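Local atomic coordinates of surface glycoprotein (Trypanosoma brucei, PDB entry 5KLH), a protein that is displayed on the surface of insect-stage (procyclic) trypanosomes through a bilobed ectodomain and may act as a sensor. Residues 56-61 against 200-205. Numbering follows the deposited sequence.
Sequences VYTEAT and VQLYSE
Tyr57 carries its ring between its backbone N and carbonyl carbon (chi1 57°), which turns it along its own strand until CB of Glu59 lies at the ring edge; the Gln201 amide and the Tyr203 ring come against it from strand 197-204. Gln201 starts beside its backbone N and then runs straight out (chi2 -180°), long enough for the amide to stack on the Tyr57 ring with the two planes 14° apart. OE1 of Gln201 sits over the ring centre, and CD of Gln201 approaches CE2 of Tyr57 to 3.7 Å. That same OE1 accepts a hydrogen bond of 3.0 Å from Tyr203 OH, a tie within one strand that, with the stack, helps fix the amide's rotation. The Tyr203 ring runs alongside Tyr57 at an oblique tilt, and CB of Tyr57 stands over its face in a CH-pi contact, 3.7 Å from the centroid. Phe209, from helix 208-215, stacks with Tyr203.

Beneath these side chains is an antiparallel ladder in the mixed sheet of the bilobed ectodomain. Strand 197-204 lies between strand 51-63 and strand 145-164, antiparallel to the first and parallel to the second. Thr58 and Leu202 form a hydrogen-bonded pair, with Leu202 N reaching Thr58 O at 2.8 Å; Ala60 and Val200 repeat the pattern, Val200 N to Ala60 O at 2.9 Å. At the non-hydrogen-bonded pair Glu59 and Gln201, CA of Glu59 makes a CA-H...O contact with Val200 O, while the Glu59 carboxylate turns away to a salt bridge with Arg41.

On the other face, CG2 of Thr58 packs on CB of Leu202 at 3.9 Å, and Phe33 touches both residues as well as Ala60 and Val200. Thr58 OG1 is hydrogen-bonded to Trp29 O. A water bridges the strands, donating to Val56 O and accepting from Ser204 N.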
loop_
_atom_site.group_PDB
_atom_site.type_symbol
_atom_site.label_atom_id
_atom_site.label_comp_id
_atom_site.label_asym_id
_atom_site.label_seq_id
_atom_site.Cartn_x
_atom_site.Cartn_y
_atom_site.Cartn_z
ATOM N N VAL A 56 -13.270 -9.164 4.340
ATOM C CA VAL A 56 -13.817 -8.698 5.600
ATOM C C VAL A 56 -12.770 -7.867 6.326
ATOM O O VAL A 56 -11.624 -8.294 6.462
ATOM C CB VAL A 56 -14.255 -9.872 6.505
ATOM C CG1 VAL A 56 -14.794 -9.336 7.820
ATOM C CG2 VAL A 56 -15.310 -10.713 5.813
ATOM N N TYR A 57 -13.144 -6.669 6.762
ATOM C CA TYR A 57 -12.227 -5.836 7.528
ATOM C C TYR A 57 -12.999 -5.134 8.639
ATOM O O TYR A 57 -14.226 -5.107 8.629
ATOM C CB TYR A 57 -11.523 -4.822 6.615
ATOM C CG TYR A 57 -12.453 -3.916 5.839
ATOM C CD1 TYR A 57 -12.945 -4.300 4.600
ATOM C CD2 TYR A 57 -12.815 -2.669 6.334
ATOM C CE1 TYR A 57 -13.798 -3.474 3.885
ATOM C CE2 TYR A 57 -13.658 -1.840 5.626
ATOM C CZ TYR A 57 -14.145 -2.252 4.402
ATOM O OH TYR A 57 -14.981 -1.427 3.695
ATOM N N THR A 58 -12.299 -4.581 9.611
ATOM C CA THR A 58 -12.970 -3.718 10.571
ATOM C C THR A 58 -12.424 -2.298 10.406
ATOM O O THR A 58 -11.250 -2.112 10.052
ATOM C CB THR A 58 -12.817 -4.248 12.003
ATOM O OG1 THR A 58 -13.713 -3.551 12.867
ATOM C CG2 THR A 58 -11.387 -4.078 12.518
ATOM N N GLU A 59 -13.288 -1.299 10.596
ATOM C CA GLU A 59 -12.938 0.073 10.215
ATOM C C GLU A 59 -13.530 1.128 11.125
ATOM O O GLU A 59 -14.563 0.912 11.753
ATOM C CB GLU A 59 -13.385 0.370 8.774
ATOM C CG GLU A 59 -14.907 0.315 8.544
ATOM C CD GLU A 59 -15.636 1.607 8.905
ATOM O OE1 GLU A 59 -16.879 1.562 9.072
ATOM O OE2 GLU A 59 -14.981 2.671 9.006
ATOM N N ALA A 60 -12.872 2.279 11.165
ATOM C CA ALA A 60 -13.436 3.452 11.785
ATOM C C ALA A 60 -12.807 4.664 11.129
ATOM O O ALA A 60 -11.685 4.586 10.618
ATOM C CB ALA A 60 -13.195 3.440 13.305
ATOM N N THR A 61 -13.543 5.771 11.120
ATOM C CA THR A 61 -13.014 7.046 10.643
ATOM C C THR A 61 -12.473 7.815 11.839
ATOM O O THR A 61 -13.213 8.116 12.778
ATOM C CB THR A 61 -14.091 7.865 9.925
ATOM O OG1 THR A 61 -14.550 7.130 8.787
ATOM C CG2 THR A 61 -13.533 9.201 9.454
ATOM N N VAL A 200 -9.577 4.229 8.691
ATOM C CA VAL A 200 -8.652 3.171 9.064
ATOM C C VAL A 200 -9.332 1.836 8.831
ATOM O O VAL A 200 -10.457 1.629 9.301
ATOM C CB VAL A 200 -8.224 3.277 10.530
ATOM C CG1 VAL A 200 -7.219 2.174 10.853
ATOM C CG2 VAL A 200 -7.634 4.647 10.804
ATOM N N GLN A 201 -8.677 0.955 8.072
ATOM C CA GLN A 201 -9.195 -0.385 7.815
ATOM C C GLN A 201 -8.200 -1.453 8.247
ATOM O O GLN A 201 -7.029 -1.434 7.836
ATOM C CB GLN A 201 -9.532 -0.562 6.320
ATOM C CG GLN A 201 -10.547 0.461 5.806
ATOM C CD GLN A 201 -10.888 0.296 4.332
ATOM O OE1 GLN A 201 -10.446 -0.647 3.679
ATOM N NE2 GLN A 201 -11.688 1.222 3.804
ATOM N N LEU A 202 -8.662 -2.395 9.065
ATOM C CA LEU A 202 -7.800 -3.487 9.519
ATOM C C LEU A 202 -8.236 -4.796 8.862
ATOM O O LEU A 202 -9.383 -5.230 9.018
ATOM C CB LEU A 202 -7.825 -3.606 11.053
ATOM C CG LEU A 202 -7.064 -4.785 11.662
ATOM C CD1 LEU A 202 -5.563 -4.589 11.529
ATOM C CD2 LEU A 202 -7.448 -5.020 13.121
ATOM N N TYR A 203 -7.323 -5.385 8.087
ATOM C CA TYR A 203 -7.513 -6.675 7.424
ATOM C C TYR A 203 -6.773 -7.780 8.139
ATOM O O TYR A 203 -5.802 -7.527 8.881
ATOM C CB TYR A 203 -7.005 -6.627 5.977
ATOM C CG TYR A 203 -7.854 -5.780 5.075
ATOM C CD1 TYR A 203 -7.683 -4.410 5.029
ATOM C CD2 TYR A 203 -8.837 -6.355 4.272
ATOM C CE1 TYR A 203 -8.485 -3.616 4.203
ATOM C CE2 TYR A 203 -9.634 -5.580 3.450
ATOM C CZ TYR A 203 -9.454 -4.209 3.424
ATOM O OH TYR A 203 -10.246 -3.418 2.608
ATOM N N SER A 204 -7.183 -9.017 7.879
ATOM C CA SER A 204 -6.351 -10.154 8.256
ATOM C C SER A 204 -5.437 -10.495 7.078
ATOM O O SER A 204 -5.783 -10.222 5.927
ATOM C CB SER A 204 -7.199 -11.366 8.672
ATOM O OG SER A 204 -7.903 -11.922 7.571
ATOM N N GLU A 205 -4.264 -11.047 7.381
ATOM C CA GLU A 205 -3.280 -11.407 6.364
ATOM C C GLU A 205 -3.837 -12.262 5.243
ATOM O O GLU A 205 -3.432 -12.112 4.095
ATOM C CB GLU A 205 -2.092 -12.164 6.988
ATOM C CG GLU A 205 -1.066 -11.306 7.638
ATOM C CD GLU A 205 0.194 -12.084 7.986
ATOM O OE1 GLU A 205 0.115 -13.324 8.211
ATOM O OE2 GLU A 205 1.255 -11.447 8.075
HETATM O O HOH W 1 -9.572 -9.894 6.572
#